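Local coordinates for geranyltranstransferase (IspA) (PDB 3LLW), which probably catalyses the magnesium-dependent head-to-tail condensation of isoprenoid diphosphates as a prenyltransferase, at residues F56-L60 with L197-A203; S131-S136 with L148-S153. All blocks are in the same frame, centred on the assembly; numbering follows the deposited sequence.

How the interactions relate
Both contacts join helices of the all-helical polyprenyl synthase fold, and their centres lie about 14 Å apart. Interaction 1 sets helix 51-63 against the C-terminal end of helix 178-204; interaction 2 pairs helices 117-137 and 142-156, consecutive in the chain and wholly contained in the sequence between the two halves of interaction 1. The contacts meet where helix 178-204 packs on helix 142-156: Leu-148 CD2 lies 3.4 Å from Met-199 O and 3.5 Å from Val-202 CG1, while Ile-151 CG2 touches Met-199 CG at 3.7 Å. Neither contact includes the magnesium-binding Asp-94 or Asp-100. Interaction 2 borders the second subunit, whereas interaction 1 stays within one chain.

Interaction 1. Residues F56-L60 with L197-A203; sequences FLAVL and LIMGLVA
Phe-56 turns the edge of its ring, not a face, to the backbone of the 197-203 helix. With CG anti to the backbone N (chi1 171°), the ring is carried across to that helix, where CE2 lies 3.3 Å from Met-199 O and CD2 lies 3.4 Å from Gly-200 N. The methyl of Ala-203, one turn on, meets the same edge, its CB 3.8 Å from CE2 of Phe-56. A flat aromatic suits this place because its thin rim can lie close against the peptide groups of Met-199 and Gly-200; Ile-79 and Ala-80 of helix 73-94 also touch the side chain. Within the helical polyprenyl synthase fold the two segments run in the same general direction, 38° apart, with axes approaching to 7.4 Å. Gly-200, with no side chain, lets the backbones close in until its CA lies 4.7 Å from Phe-56 CA. Val-59, branched and compact, spreads its two methyls over the neighbouring backbone: CG2 lies 3.5 Å from Leu-197 O and CG1 lies 3.8 Å from Leu-201 N. CG2 also meets Leu-197 CD2, the two side chains crossing at about a right angle. Leu-60 reaches farther along, its CD1 lying 3.9 Å from Gly-200 O and touching Ala-203.

Interaction 2. Residues S131-S136 with L148-S153; sequences SFELLS and LIKILS
An antiparallel pair of consecutive helices, 117-137 and 142-156, makes this contact in the polyprenyl synthase fold, and Leu-135, Phe-132, Ile-149 and Leu-152 fill the layer between them. Leu-135 points into the interface, where its CD2 methyl lies 3.8 Å from Ile-149 CG1 and equally near Leu-152 CD2. The side chains of Leu-135 and Ile-149 lie alongside each other, running opposite ways, and the unbranched arm of Ile-149 runs on until its CD1 rests 4.1 Å from Ser-136 CB. That arm is set by chi1 of -68°, which puts CG1 anti to the carbonyl carbon and CG2 anti to the backbone N; CG2 meets the ring of Phe-132 instead. The short segments run at 161° to each other with their axes 10.5 Å apart, a spacing spanned by large aliphatic and aromatic side chains. Leu-152 brings CD2 to within 4.0 Å of Phe-132 CE1, and the same methyl touches Ser-131 CB. At the ring's edge, Ser-153 N lies in the ring plane, 3.8 Å from Phe-132 CE1. Serine is small enough for this approach, and its hydroxyl is occupied within its own helix: Ser-153 OG donates to Ile-149 O at 2.6 Å, from the face of that carbonyl plane opposite to Ser-153 N, which also bonds to it. The Phe-132 ring stacks on Phe-132 of the second subunit, placing this helix pair at the dimer interface. Ser-131 OG, meanwhile, bonds to Leu-127 O in its own helix.

Interaction 1. Residues F56-L60 with L197-A203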
ATOM      1  N   PHE A  56       7.953  18.165   3.566  1.00 45.50           N
ATOM      2  CA  PHE A  56       7.739  17.521   4.856  1.00 41.69           C
ATOM      3  C   PHE A  56       8.686  18.100   5.892  1.00 45.96           C
ATOM      4  O   PHE A  56       8.273  18.514   6.997  1.00 36.52           O
ATOM      5  CB  PHE A  56       7.953  15.995   4.736  1.00 41.00           C
ATOM      6  CG  PHE A  56       7.967  15.274   6.066  1.00 44.41           C
ATOM      7  CD1 PHE A  56       9.143  14.738   6.569  1.00 37.35           C
ATOM      8  CD2 PHE A  56       6.799  15.153   6.827  1.00 43.24           C
ATOM      9  CE1 PHE A  56       9.159  14.078   7.804  1.00 48.46           C
ATOM     10  CE2 PHE A  56       6.812  14.497   8.064  1.00 36.98           C
ATOM     11  CZ  PHE A  56       7.987  13.977   8.560  1.00 34.95           C
ATOM     12  N   LEU A  57       9.963  18.124   5.521  1.00 38.17           N
ATOM     13  CA  LEU A  57      11.018  18.628   6.396  1.00 47.23           C
ATOM     14  C   LEU A  57      10.975  20.143   6.618  1.00 44.00           C
ATOM     15  O   LEU A  57      11.375  20.608   7.669  1.00 47.72           O
ATOM     16  CB  LEU A  57      12.388  18.189   5.898  1.00 44.40           C
ATOM     17  CG  LEU A  57      12.700  16.702   6.029  1.00 46.78           C
ATOM     18  CD1 LEU A  57      13.942  16.346   5.191  1.00 39.87           C
ATOM     19  CD2 LEU A  57      12.902  16.345   7.492  1.00 33.61           C
ATOM     20  N   ALA A  58      10.458  20.893   5.652  1.00 43.20           N
ATOM     21  CA  ALA A  58      10.274  22.332   5.811  1.00 44.36           C
ATOM     22  C   ALA A  58       9.364  22.654   6.984  1.00 44.07           C
ATOM     23  O   ALA A  58       9.675  23.533   7.757  1.00 45.72           O
ATOM     24  CB  ALA A  58       9.725  22.950   4.549  1.00 42.07           C
ATOM     25  N   VAL A  59       8.260  21.918   7.107  1.00 46.08           N
ATOM     26  CA  VAL A  59       7.269  22.123   8.163  1.00 44.77           C
ATOM     27  C   VAL A  59       7.815  21.645   9.501  1.00 49.37           C
ATOM     28  O   VAL A  59       7.690  22.317  10.519  1.00 53.21           O
ATOM     29  CB  VAL A  59       5.940  21.384   7.845  1.00 40.10           C
ATOM     30  CG1 VAL A  59       4.838  21.764   8.830  1.00 40.84           C
ATOM     31  CG2 VAL A  59       5.474  21.717   6.459  1.00 39.95           C
ATOM     32  N   LEU A  60       8.442  20.482   9.476  1.00 49.40           N
ATOM     33  CA  LEU A  60       8.911  19.825  10.672  1.00 47.33           C
ATOM     34  C   LEU A  60      10.110  20.504  11.351  1.00 53.97           C
ATOM     35  O   LEU A  60      10.061  20.770  12.559  1.00 56.87           O
ATOM     36  CB  LEU A  60       9.212  18.381  10.328  1.00 47.89           C
ATOM     37  CG  LEU A  60       9.725  17.473  11.420  1.00 48.51           C
ATOM     38  CD1 LEU A  60       8.599  17.078  12.373  1.00 43.59           C
ATOM     39  CD2 LEU A  60      10.253  16.296  10.701  1.00 54.11           C
ATOM     40  N   LEU A 197       2.961  18.282   3.417  1.00 41.73           N
ATOM     41  CA  LEU A 197       2.924  19.430   4.322  1.00 43.65           C
ATOM     42  C   LEU A 197       2.260  19.122   5.660  1.00 36.62           C
ATOM     43  O   LEU A 197       2.891  19.308   6.696  1.00 43.86           O
ATOM     44  CB  LEU A 197       2.253  20.631   3.663  1.00 45.68           C
ATOM     45  CG  LEU A 197       3.061  21.266   2.544  1.00 38.82           C
ATOM     46  CD1 LEU A 197       2.151  22.080   1.688  1.00 38.27           C
ATOM     47  CD2 LEU A 197       4.163  22.161   3.077  1.00 41.84           C
ATOM     48  N   ILE A 198       1.039  18.583   5.638  1.00 41.66           N
ATOM     49  CA  ILE A 198       0.309  18.245   6.892  1.00 46.66           C
ATOM     50  C   ILE A 198       0.865  17.043   7.676  1.00 47.36           C
ATOM     51  O   ILE A 198       0.670  16.931   8.910  1.00 44.54           O
ATOM     52  CB  ILE A 198      -1.224  18.116   6.690  1.00 49.10           C
ATOM     53  CG1 ILE A 198      -1.551  16.978   5.715  1.00 57.10           C
ATOM     54  CG2 ILE A 198      -1.805  19.453   6.222  1.00 43.19           C
ATOM     55  CD1 ILE A 198      -3.028  16.689   5.522  1.00 51.78           C
ATOM     56  N   MET A 199       1.576  16.164   6.969  1.00 37.89           N
ATOM     57  CA  MET A 199       2.299  15.066   7.601  1.00 36.32           C
ATOM     58  C   MET A 199       3.483  15.647   8.373  1.00 41.60           C
ATOM     59  O   MET A 199       3.879  15.083   9.398  1.00 50.25           O
ATOM     60  CB  MET A 199       2.760  13.988   6.595  1.00 39.02           C
ATOM     61  CG  MET A 199       1.691  12.952   6.130  1.00 36.52           C
ATOM     62  SD  MET A 199       2.235  12.042   4.611  1.00 28.03           S
ATOM     63  CE  MET A 199       3.265  10.833   5.433  1.00 24.13           C
ATOM     64  N   GLY A 200       4.020  16.780   7.901  1.00 36.42           N
ATOM     65  CA  GLY A 200       4.975  17.583   8.692  1.00 37.38           C
ATOM     66  C   GLY A 200       4.413  18.113  10.023  1.00 39.91           C
ATOM     67  O   GLY A 200       5.106  18.081  11.052  1.00 43.11           O
ATOM     68  N   LEU A 201       3.176  18.606  10.010  1.00 38.07           N
ATOM     69  CA  LEU A 201       2.535  19.126  11.257  1.00 40.22           C
ATOM     70  C   LEU A 201       2.262  17.994  12.248  1.00 40.81           C
ATOM     71  O   LEU A 201       2.704  18.040  13.386  1.00 51.73           O
ATOM     72  CB  LEU A 201       1.241  19.909  10.961  1.00 34.57           C
ATOM     73  CG  LEU A 201       0.449  20.450  12.175  1.00 46.90           C
ATOM     74  CD1 LEU A 201       1.303  21.360  13.065  1.00 40.04           C
ATOM     75  CD2 LEU A 201      -0.783  21.198  11.740  1.00 42.27           C
ATOM     76  N   VAL A 202       1.542  16.979  11.782  1.00 46.82           N
ATOM     77  CA  VAL A 202       1.254  15.764  12.536  1.00 40.03           C
ATOM     78  C   VAL A 202       2.505  15.150  13.184  1.00 46.98           C
ATOM     79  O   VAL A 202       2.523  14.931  14.407  1.00 47.25           O
ATOM     80  CB  VAL A 202       0.494  14.740  11.634  1.00 40.46           C
ATOM     81  CG1 VAL A 202       0.472  13.344  12.243  1.00 33.83           C
ATOM     82  CG2 VAL A 202      -0.921  15.220  11.389  1.00 40.41           C
ATOM     83  N   ALA A 203       3.549  14.917  12.380  1.00 43.50           N
ATOM     84  CA  ALA A 203       4.821  14.357  12.880  1.00 45.39           C
ATOM     85  C   ALA A 203       5.536  15.217  13.934  1.00 48.47           C
ATOM     86  O   ALA A 203       6.242  14.678  14.777  1.00 46.97           O
ATOM     87  CB  ALA A 203       5.770  14.046  11.732  1.00 42.19           C
TER

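Interaction 2. Residues S131-S136 with L148-S153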
ATOM      1  N   SER A 131       6.005   1.915   1.762  1.00 38.82           N
ATOM      2  CA  SER A 131       5.731   3.228   2.371  1.00 36.41           C
ATOM      3  C   SER A 131       5.011   3.100   3.701  1.00 39.36           C
ATOM      4  O   SER A 131       5.218   3.878   4.614  1.00 42.04           O
ATOM      5  CB  SER A 131       4.827   4.048   1.453  1.00 36.64           C
ATOM      6  OG  SER A 131       5.312   4.035   0.129  1.00 46.64           O
ATOM      7  N   PHE A 132       4.149   2.099   3.791  1.00 43.02           N
ATOM      8  CA  PHE A 132       3.378   1.865   4.986  1.00 33.86           C
ATOM      9  C   PHE A 132       4.152   1.078   6.027  1.00 38.10           C
ATOM     10  O   PHE A 132       3.977   1.308   7.243  1.00 37.83           O
ATOM     11  CB  PHE A 132       2.001   1.293   4.607  1.00 35.56           C
ATOM     12  CG  PHE A 132       1.245   2.200   3.649  1.00 35.65           C
ATOM     13  CD1 PHE A 132       0.634   3.354   4.115  1.00 29.46           C
ATOM     14  CD2 PHE A 132       1.229   1.946   2.262  1.00 30.63           C
ATOM     15  CE1 PHE A 132      -0.030   4.229   3.246  1.00 28.87           C
ATOM     16  CE2 PHE A 132       0.563   2.818   1.377  1.00 24.91           C
ATOM     17  CZ  PHE A 132      -0.078   3.955   1.873  1.00 35.65           C
ATOM     18  N   GLU A 133       5.058   0.217   5.564  1.00 31.65           N
ATOM     19  CA  GLU A 133       5.990  -0.483   6.446  1.00 40.87           C
ATOM     20  C   GLU A 133       6.977   0.484   7.070  1.00 43.38           C
ATOM     21  O   GLU A 133       7.199   0.430   8.280  1.00 51.73           O
ATOM     22  CB  GLU A 133       6.740  -1.609   5.728  1.00 48.58           C
ATOM     23  CG  GLU A 133       7.545  -2.517   6.685  1.00 55.28           C
ATOM     24  CD  GLU A 133       8.185  -3.730   6.008  1.00 57.12           C
ATOM     25  OE1 GLU A 133       8.306  -3.759   4.757  1.00 59.38           O
ATOM     26  OE2 GLU A 133       8.574  -4.664   6.744  1.00 70.00           O
ATOM     27  N   LEU A 134       7.528   1.386   6.260  1.00 37.25           N
ATOM     28  CA  LEU A 134       8.436   2.429   6.755  1.00 40.15           C
ATOM     29  C   LEU A 134       7.757   3.286   7.816  1.00 41.04           C
ATOM     30  O   LEU A 134       8.308   3.496   8.895  1.00 44.11           O
ATOM     31  CB  LEU A 134       8.938   3.331   5.620  1.00 40.14           C
ATOM     32  CG  LEU A 134      10.079   2.850   4.711  1.00 47.75           C
ATOM     33  CD1 LEU A 134      10.212   3.791   3.535  1.00 44.62           C
ATOM     34  CD2 LEU A 134      11.432   2.709   5.454  1.00 41.84           C
ATOM     35  N   LEU A 135       6.550   3.747   7.503  1.00 42.84           N
ATOM     36  CA  LEU A 135       5.786   4.637   8.391  1.00 45.15           C
ATOM     37  C   LEU A 135       5.466   3.957   9.721  1.00 39.49           C
ATOM     38  O   LEU A 135       5.724   4.514  10.776  1.00 51.25           O
ATOM     39  CB  LEU A 135       4.508   5.061   7.679  1.00 42.53           C
ATOM     40  CG  LEU A 135       4.057   6.509   7.611  1.00 52.23           C
ATOM     41  CD1 LEU A 135       5.228   7.416   7.440  1.00 54.74           C
ATOM     42  CD2 LEU A 135       3.090   6.681   6.448  1.00 46.69           C
ATOM     43  N   SER A 136       4.957   2.725   9.652  1.00 43.51           N
ATOM     44  CA  SER A 136       4.585   1.940  10.828  1.00 40.20           C
ATOM     45  C   SER A 136       5.767   1.510  11.703  1.00 44.95           C
ATOM     46  O   SER A 136       5.601   1.282  12.910  1.00 50.36           O
ATOM     47  CB  SER A 136       3.717   0.737  10.440  1.00 35.17           C
ATOM     48  OG  SER A 136       4.430  -0.157   9.596  1.00 47.30           O
ATOM     49  N   LEU A 148      -0.544   9.605  10.460  1.00 37.44           N
ATOM     50  CA  LEU A 148       0.314   9.796   9.290  1.00 38.29           C
ATOM     51  C   LEU A 148      -0.094   8.830   8.205  1.00 35.20           C
ATOM     52  O   LEU A 148      -0.215   9.207   7.045  1.00 44.86           O
ATOM     53  CB  LEU A 148       1.787   9.598   9.657  1.00 39.13           C
ATOM     54  CG  LEU A 148       2.439  10.659  10.546  1.00 39.05           C
ATOM     55  CD1 LEU A 148       3.743  10.179  11.120  1.00 36.96           C
ATOM     56  CD2 LEU A 148       2.611  11.970   9.839  1.00 34.34           C
ATOM     57  N   ILE A 149      -0.346   7.587   8.620  1.00 41.09           N
ATOM     58  CA  ILE A 149      -0.854   6.534   7.749  1.00 31.73           C
ATOM     59  C   ILE A 149      -2.230   6.849   7.164  1.00 41.13           C
ATOM     60  O   ILE A 149      -2.414   6.686   5.938  1.00 31.33           O
ATOM     61  CB  ILE A 149      -0.781   5.152   8.439  1.00 37.61           C
ATOM     62  CG1 ILE A 149       0.687   4.748   8.604  1.00 27.46           C
ATOM     63  CG2 ILE A 149      -1.511   4.092   7.628  1.00 43.64           C
ATOM     64  CD1 ILE A 149       0.910   3.453   9.368  1.00 34.92           C
ATOM     65  N   LYS A 150      -3.168   7.331   8.009  1.00 32.19           N
ATOM     66  CA  LYS A 150      -4.479   7.833   7.549  1.00 32.48           C
ATOM     67  C   LYS A 150      -4.331   8.882   6.454  1.00 38.29           C
ATOM     68  O   LYS A 150      -5.063   8.858   5.457  1.00 46.14           O
ATOM     69  CB  LYS A 150      -5.263   8.533   8.682  1.00 43.78           C
ATOM     70  CG  LYS A 150      -5.770   7.692   9.829  1.00 36.75           C
ATOM     71  CD  LYS A 150      -6.794   8.520  10.634  1.00 50.35           C
ATOM     72  CE  LYS A 150      -7.116   7.906  11.974  1.00 51.32           C
ATOM     73  NZ  LYS A 150      -8.274   8.605  12.591  1.00 70.48           N
ATOM     74  N   ILE A 151      -3.406   9.822   6.662  1.00 36.12           N
ATOM     75  CA  ILE A 151      -3.158  10.894   5.698  1.00 35.64           C
ATOM     76  C   ILE A 151      -2.577  10.368   4.374  1.00 39.38           C
ATOM     77  O   ILE A 151      -3.135  10.632   3.315  1.00 35.34           O
ATOM     78  CB  ILE A 151      -2.262  11.997   6.290  1.00 40.90           C
ATOM     79  CG1 ILE A 151      -3.014  12.735   7.410  1.00 43.59           C
ATOM     80  CG2 ILE A 151      -1.846  13.019   5.208  1.00 30.48           C
ATOM     81  CD1 ILE A 151      -2.134  13.647   8.207  1.00 48.94           C
ATOM     82  N   LEU A 152      -1.486   9.611   4.450  1.00 34.71           N
ATOM     83  CA  LEU A 152      -0.791   9.136   3.237  1.00 39.62           C
ATOM     84  C   LEU A 152      -1.645   8.181   2.391  1.00 35.31           C
ATOM     85  O   LEU A 152      -1.723   8.321   1.163  1.00 41.00           O
ATOM     86  CB  LEU A 152       0.554   8.498   3.597  1.00 35.11           C
ATOM     87  CG  LEU A 152       1.474   8.221   2.393  1.00 51.85           C
ATOM     88  CD1 LEU A 152       2.081   9.507   1.802  1.00 44.97           C
ATOM     89  CD2 LEU A 152       2.566   7.244   2.772  1.00 40.14           C
ATOM     90  N   SER A 153      -2.301   7.235   3.060  1.00 31.98           N
ATOM     91  CA  SER A 153      -3.241   6.322   2.420  1.00 32.72           C
ATOM     92  C   SER A 153      -4.438   6.998   1.763  1.00 38.56           C
ATOM     93  O   SER A 153      -4.788   6.628   0.627  1.00 47.12           O
ATOM     94  CB  SER A 153      -3.713   5.238   3.391  1.00 30.91           C
ATOM     95  OG  SER A 153      -4.402   5.819   4.511  1.00 51.68           O
TER